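Local coordinates for protein spondin-1 (Homo sapiens, PDB 2ZOU) that is a secreted extracellular-matrix glycoprotein, F-spondin, whose reeler domain forms a beta-sandwich and probably serves in cell adhesion, at residues E97-P100 with R101-R105; E66-K69 with E70-A74; A112-A115 with G116-C119. All coordinates share one frame; numbering follows the deposited sequence.

In the fold
From the N terminus, contact 2 comes first: residues 66-74 curl into a compact turn within the loop that carries the chain from strand 55-62 of the five-stranded sheet to strand 76-79 at the edge of the four-stranded one. Contact 1 follows, where residues 97-105 lead from strand 95-97 of the five-stranded sheet back across to strand 105-111. Contact 3, residues 112-119, returns from strand 105-111 to strand 120-127. The three are in series, so none nests in or crosses another. Contacts 2 and 3 are neighbours, Ala74 CB lying 4.1 Å from Thr117 CG2, whereas contact 1 sits at the other end of the sandwich, its centre about 30 Å from that of contact 3.

Contact 1: residues E97-P100 with R101-R105; sequences ESTP and RRRTR
The guanidinium of Arg103 grips Thr99 end-on with two nitrogens, one to each of two oxygens. Arg103 NH1 donates to the carbonyl O of Thr99 at 2.7 Å; the bond is nearly straight (172°), and the acceptor lies in the guanidinium plane. Arg103 NH2 reaches Thr99 OG1 at 3.1 Å from a direction tilted out of that plane. Beside this pair, Glu97 CB comes to 3.8 Å from Arg103 NH1, approaching obliquely, while Arg101 CB lies above one guanidinium face. The side chain of Arg101 doubles back over Thr99, whose CB lies over a face of its guanidinium; NH1 of Arg101 and Thr99 OG1 are 2.8 Å apart, but the angle is poor for a hydrogen bond. What positions Arg103 is its extended chain (chi2 175°, chi3 177°), together with a salt bridge from NE to Glu84. Glu97 turns its carboxylate elsewhere, OE1 accepting from the backbone N of Phe56. A leucine in place of Arg103 would probably leave the Thr99 carbonyl without its straight charged donor and Glu84 without its ionic mate. Geometrically, one largely buried cation fastens the loop's outgoing limb to its incoming backbone, its charge probably balanced by Glu84.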
loop_
_atom_site.group_PDB
_atom_site.type_symbol
_atom_site.label_atom_id
_atom_site.label_comp_id
_atom_site.label_asym_id
_atom_site.label_seq_id
_atom_site.Cartn_x
_atom_site.Cartn_y
_atom_site.Cartn_z
ATOM N N GLU A 97 1.761 -10.619 1.270
ATOM C CA GLU A 97 2.766 -11.560 0.772
ATOM C C GLU A 97 2.151 -12.914 0.409
ATOM O O GLU A 97 1.165 -13.341 1.016
ATOM C CB GLU A 97 3.947 -11.701 1.760
ATOM C CG GLU A 97 3.748 -12.603 3.000
ATOM C CD GLU A 97 2.766 -12.080 4.049
ATOM O OE1 GLU A 97 2.466 -10.869 4.098
ATOM O OE2 GLU A 97 2.277 -12.912 4.858
ATOM N N SER A 98 2.741 -13.564 -0.594
ATOM C CA SER A 98 2.326 -14.908 -1.042
ATOM C C SER A 98 2.857 -16.023 -0.138
ATOM O O SER A 98 2.209 -17.061 0.027
ATOM C CB SER A 98 2.829 -15.170 -2.464
ATOM O OG SER A 98 2.130 -14.396 -3.419
ATOM N N THR A 99 4.059 -15.810 0.397
ATOM C CA THR A 99 4.746 -16.732 1.313
ATOM C C THR A 99 5.586 -15.871 2.264
ATOM O O THR A 99 5.983 -14.770 1.895
ATOM C CB THR A 99 5.690 -17.704 0.564
ATOM O OG1 THR A 99 6.554 -16.963 -0.305
ATOM C CG2 THR A 99 4.908 -18.732 -0.246
ATOM N N PRO A 100 5.872 -16.365 3.487
ATOM C CA PRO A 100 6.593 -15.525 4.458
ATOM C C PRO A 100 8.134 -15.468 4.345
ATOM O O PRO A 100 8.824 -15.518 5.369
ATOM C CB PRO A 100 6.176 -16.130 5.802
ATOM C CG PRO A 100 5.954 -17.573 5.504
ATOM C CD PRO A 100 5.506 -17.677 4.061
ATOM N N ARG A 101 8.659 -15.346 3.125
ATOM C CA ARG A 101 10.100 -15.274 2.879
ATOM C C ARG A 101 10.618 -13.865 3.166
ATOM O O ARG A 101 9.854 -12.902 3.106
ATOM C CB ARG A 101 10.406 -15.615 1.418
ATOM C CG ARG A 101 9.917 -16.977 0.969
ATOM C CD ARG A 101 10.615 -17.411 -0.315
ATOM N NE ARG A 101 10.194 -18.751 -0.727
ATOM C CZ ARG A 101 9.181 -18.994 -1.553
ATOM N NH1 ARG A 101 8.481 -17.989 -2.068
ATOM N NH2 ARG A 101 8.865 -20.242 -1.867
ATOM N N ARG A 102 11.913 -13.745 3.461
ATOM C CA ARG A 102 12.555 -12.428 3.595
ATOM C C ARG A 102 12.587 -11.749 2.234
ATOM O O ARG A 102 13.019 -12.347 1.244
ATOM C CB ARG A 102 13.990 -12.537 4.136
ATOM C CG ARG A 102 14.115 -13.070 5.554
ATOM C CD ARG A 102 15.545 -12.952 6.057
ATOM N NE ARG A 102 15.714 -13.601 7.357
ATOM C CZ ARG A 102 16.751 -13.413 8.174
ATOM N NH1 ARG A 102 17.725 -12.575 7.841
ATOM N NH2 ARG A 102 16.808 -14.057 9.335
ATOM N N ARG A 103 12.110 -10.504 2.191
ATOM C CA ARG A 103 12.124 -9.694 0.969
ATOM C C ARG A 103 12.627 -8.305 1.272
ATOM O O ARG A 103 12.503 -7.832 2.405
ATOM C CB ARG A 103 10.728 -9.615 0.340
ATOM C CG ARG A 103 10.218 -10.947 -0.213
ATOM C CD ARG A 103 8.783 -10.813 -0.702
ATOM N NE ARG A 103 8.265 -12.045 -1.303
ATOM C CZ ARG A 103 7.626 -12.986 -0.617
ATOM N NH1 ARG A 103 7.426 -12.828 0.687
ATOM N NH2 ARG A 103 7.179 -14.075 -1.235
ATOM N N THR A 104 13.191 -7.657 0.263
ATOM C CA THR A 104 13.633 -6.277 0.417
ATOM C C THR A 104 12.831 -5.310 -0.467
ATOM O O THR A 104 12.923 -4.100 -0.301
ATOM C CB THR A 104 15.122 -6.108 0.103
ATOM O OG1 THR A 104 15.371 -6.564 -1.236
ATOM C CG2 THR A 104 15.977 -6.906 1.097
ATOM N N ARG A 105 12.051 -5.866 -1.393
ATOM C CA ARG A 105 11.212 -5.046 -2.268
ATOM C C ARG A 105 10.059 -5.870 -2.793
ATOM O O ARG A 105 10.244 -7.018 -3.182
ATOM C CB ARG A 105 12.027 -4.494 -3.455
ATOM C CG ARG A 105 11.214 -3.646 -4.464
ATOM C CD ARG A 105 12.088 -3.114 -5.606
ATOM N NE ARG A 105 11.347 -2.283 -6.570
ATOM C CZ ARG A 105 10.695 -2.767 -7.624
ATOM N NH1 ARG A 105 10.681 -4.075 -7.840
ATOM N NH2 ARG A 105 10.055 -1.949 -8.468
#

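Contact 2: residues E66-K69 with E70-A74; sequences EGDK and EEDHA. With EDO (1,2-ethanediol), chain C.
Glu70 begins the 3-10 segment 70-72, whose third residue, Asp72, accepts from Lys69 N. At Glu71 the side chain bends at chi2 (-93°), which brings the carboxylate back across the Lys69 chain at a slant, with Glu71 OE2 3.7 Å from Lys69 CD. Asp72 carries most of the contact. Its OD2 meets Lys69 N at 3.1 Å, the donor standing above the carboxylate plane, and accepts more weakly from Gly67 N. Asp72 N in turn donates to Lys69 O at 3.0 Å. Asp72 OD2 also lies 3.6 Å from Asp68 OD1, an approach probably eased by Lys69 NZ, in a salt bridge with Asp68 OD2, by Arg65, which pairs with Asp72 OD1, and by the hydroxyl O2 of an ethanediol between them. This molecule, probably from the crystallisation liquor, accepts from Lys69 NZ. His73 presents its ring edge to the backbone: His73 CE1 is 2.9 Å from Gly67 O, and ND1 makes a weak bond to Lys69 O, both oxygens near the ring plane. Lys69 N is thus held by the carboxylate three residues on, and Asp72 N closes the turn onto Lys69 O: a 3-10 turn whose first NH is capped by a side chain, within the loop between strands 55-62 and 76-79.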
loop_
_atom_site.group_PDB
_atom_site.type_symbol
_atom_site.label_atom_id
_atom_site.label_comp_id
_atom_site.label_asym_id
_atom_site.label_seq_id
_atom_site.Cartn_x
_atom_site.Cartn_y
_atom_site.Cartn_z
ATOM N N GLU A 66 -11.477 4.718 7.685
ATOM C CA GLU A 66 -10.762 3.693 8.436
ATOM C C GLU A 66 -10.438 2.448 7.605
ATOM O O GLU A 66 -9.440 1.778 7.864
ATOM C CB GLU A 66 -11.573 3.292 9.674
ATOM C CG GLU A 66 -10.730 2.816 10.840
ATOM C CD GLU A 66 -11.539 2.553 12.099
ATOM O OE1 GLU A 66 -10.941 2.038 13.072
ATOM O OE2 GLU A 66 -12.757 2.857 12.134
ATOM N N GLY A 67 -11.289 2.132 6.630
ATOM C CA GLY A 67 -11.122 0.936 5.800
ATOM C C GLY A 67 -12.052 -0.217 6.134
ATOM O O GLY A 67 -11.942 -1.299 5.546
ATOM N N ASP A 68 -12.976 0.016 7.071
ATOM C CA ASP A 68 -13.898 -1.021 7.521
ATOM C C ASP A 68 -15.066 -1.239 6.553
ATOM O O ASP A 68 -15.793 -2.230 6.660
ATOM C CB ASP A 68 -14.432 -0.698 8.928
ATOM C CG ASP A 68 -15.177 0.628 8.990
ATOM O OD1 ASP A 68 -14.562 1.670 8.710
ATOM O OD2 ASP A 68 -16.376 0.640 9.340
ATOM N N LYS A 69 -15.246 -0.299 5.625
ATOM C CA LYS A 69 -16.274 -0.399 4.597
ATOM C C LYS A 69 -15.631 -0.563 3.229
ATOM O O LYS A 69 -14.592 0.007 2.954
ATOM C CB LYS A 69 -17.180 0.834 4.623
ATOM C CG LYS A 69 -17.986 0.943 5.915
ATOM C CD LYS A 69 -18.797 2.213 5.983
ATOM C CE LYS A 69 -19.378 2.403 7.379
ATOM N NZ LYS A 69 -18.333 2.734 8.408
ATOM N N GLU A 70 -16.291 -1.348 2.384
ATOM C CA GLU A 70 -15.830 -1.623 1.037
ATOM C C GLU A 70 -15.542 -0.332 0.278
ATOM O O GLU A 70 -14.505 -0.195 -0.370
ATOM C CB GLU A 70 -16.919 -2.413 0.333
ATOM C CG GLU A 70 -16.630 -2.750 -1.104
ATOM C CD GLU A 70 -17.768 -3.537 -1.697
ATOM O OE1 GLU A 70 -18.885 -2.980 -1.821
ATOM O OE2 GLU A 70 -17.546 -4.726 -2.010
ATOM N N GLU A 71 -16.475 0.615 0.368
ATOM C CA GLU A 71 -16.372 1.865 -0.370
ATOM C C GLU A 71 -15.267 2.792 0.133
ATOM O O GLU A 71 -14.986 3.793 -0.514
ATOM C CB GLU A 71 -17.717 2.601 -0.403
ATOM C CG GLU A 71 -18.238 3.056 0.962
ATOM C CD GLU A 71 -19.177 2.058 1.625
ATOM O OE1 GLU A 71 -19.164 0.855 1.274
ATOM O OE2 GLU A 71 -19.951 2.491 2.499
ATOM N N ASP A 72 -14.638 2.462 1.266
ATOM C CA ASP A 72 -13.464 3.212 1.732
ATOM C C ASP A 72 -12.240 2.976 0.861
ATOM O O ASP A 72 -11.336 3.802 0.826
ATOM C CB ASP A 72 -13.055 2.783 3.138
ATOM C CG ASP A 72 -14.093 3.098 4.195
ATOM O OD1 ASP A 72 -15.042 3.874 3.937
ATOM O OD2 ASP A 72 -13.951 2.545 5.307
ATOM N N HIS A 73 -12.198 1.828 0.198
ATOM C CA HIS A 73 -11.036 1.431 -0.584
ATOM C C HIS A 73 -11.104 1.992 -1.993
ATOM O O HIS A 73 -12.113 1.860 -2.677
ATOM C CB HIS A 73 -10.929 -0.089 -0.560
ATOM C CG HIS A 73 -10.531 -0.622 0.778
ATOM N ND1 HIS A 73 -11.419 -0.802 1.820
ATOM C CD2 HIS A 73 -9.315 -0.982 1.249
ATOM C CE1 HIS A 73 -10.759 -1.258 2.874
ATOM N NE2 HIS A 73 -9.484 -1.376 2.551
ATOM N N ALA A 74 -10.028 2.653 -2.404
ATOM C CA ALA A 74 -10.007 3.427 -3.639
ATOM C C ALA A 74 -9.087 2.788 -4.678
ATOM O O ALA A 74 -8.007 2.284 -4.338
ATOM C CB ALA A 74 -9.533 4.834 -3.338
HETATM C C1 EDO C . -14.348 4.750 8.240
HETATM O O1 EDO C . -14.146 6.156 8.379
HETATM C C2 EDO C . -15.344 4.494 7.130
HETATM O O2 EDO C . -15.758 3.132 7.158
#

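Contact 3: residues A112-A115 with G116-C119; sequences APPA and GTGC
Two hydrogen bonds from Thr117 converge on the carbonyl O of Pro114. Thr117 OG1 donates to Pro114 O at 2.7 Å, tilted 16° from the carbonyl plane, and the backbone N of Thr117 donates to the same oxygen at 3.2 Å, also somewhat tilted. The side-chain bond depends on the first torsion, chi1 -62°, which sets OG1 beside the threonine's own N and therefore facing the shared acceptor. Nonpolar packing adds to these bonds. With CG2 anti to the backbone N, the Thr117 methyl turns to the Pro113 ring and meets Pro113 CG at 3.6 Å, the two side chains crossing at about a right angle. Pro113 CB approaches Thr117 OG1 at 3.4 Å, and Pro114 CD lies somewhat farther from the same oxygen, so both proline rings approach the hydroxyl from the same general side. Backbone conformation is the third element: Gly116 has phi 96°, where a side chain would run into the carbonyl O of Ala115. Further out, Glu146 takes hydrogen bonds from Gly116 N and Gly118 N, while Cys119 is joined to Cys145 in a disulfide, tying this loop to the C-terminal segment. Pro114 to Thr117 thus form a type II beta turn with glycine third, reinforced by a threonine hydroxyl, in the loop joining the two sheets.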
loop_
_atom_site.group_PDB
_atom_site.type_symbol
_atom_site.label_atom_id
_atom_site.label_comp_id
_atom_site.label_asym_id
_atom_site.label_seq_id
_atom_site.Cartn_x
_atom_site.Cartn_y
_atom_site.Cartn_z
ATOM N N ALA A 112 -5.624 4.205 -10.770
ATOM C CA ALA A 112 -6.259 5.309 -10.072
ATOM C C ALA A 112 -7.761 5.372 -10.339
ATOM O O ALA A 112 -8.222 5.072 -11.442
ATOM C CB ALA A 112 -5.600 6.639 -10.437
ATOM N N PRO A 113 -8.525 5.785 -9.316
ATOM C CA PRO A 113 -9.991 5.786 -9.395
ATOM C C PRO A 113 -10.576 6.952 -10.211
ATOM O O PRO A 113 -9.844 7.868 -10.577
ATOM C CB PRO A 113 -10.396 5.920 -7.927
ATOM C CG PRO A 113 -9.300 6.758 -7.334
ATOM C CD PRO A 113 -8.039 6.255 -7.998
ATOM N N PRO A 114 -11.889 6.914 -10.507
ATOM C CA PRO A 114 -12.554 7.988 -11.245
ATOM C C PRO A 114 -12.449 9.374 -10.601
ATOM O O PRO A 114 -12.322 9.499 -9.374
ATOM C CB PRO A 114 -14.025 7.556 -11.231
ATOM C CG PRO A 114 -13.979 6.085 -11.133
ATOM C CD PRO A 114 -12.815 5.802 -10.220
ATOM N N ALA A 115 -12.555 10.404 -11.443
ATOM C CA ALA A 115 -12.553 11.778 -10.976
ATOM C C ALA A 115 -13.654 11.926 -9.933
ATOM O O ALA A 115 -14.740 11.349 -10.085
ATOM C CB ALA A 115 -12.800 12.729 -12.134
ATOM N N GLY A 116 -13.378 12.700 -8.886
ATOM C CA GLY A 116 -14.337 12.907 -7.803
ATOM C C GLY A 116 -14.115 11.993 -6.612
ATOM O O GLY A 116 -14.720 12.168 -5.564
ATOM N N THR A 117 -13.220 11.015 -6.754
ATOM C CA THR A 117 -12.926 10.112 -5.640
ATOM C C THR A 117 -12.228 10.838 -4.489
ATOM O O THR A 117 -12.338 10.434 -3.334
ATOM C CB THR A 117 -12.101 8.883 -6.114
ATOM O OG1 THR A 117 -12.878 8.147 -7.071
ATOM C CG2 THR A 117 -11.735 7.960 -4.940
ATOM N N GLY A 118 -11.515 11.910 -4.821
ATOM C CA GLY A 118 -10.798 12.706 -3.838
ATOM C C GLY A 118 -9.433 12.138 -3.479
ATOM O O GLY A 118 -8.894 11.236 -4.136
ATOM N N CYS A 119 -8.869 12.684 -2.415
ATOM C CA CYS A 119 -7.533 12.293 -1.983
ATOM C C CYS A 119 -7.510 10.845 -1.550
ATOM O O CYS A 119 -8.401 10.390 -0.839
ATOM C CB CYS A 119 -7.047 13.185 -0.841
ATOM S SG CYS A 119 -6.757 14.895 -1.342
#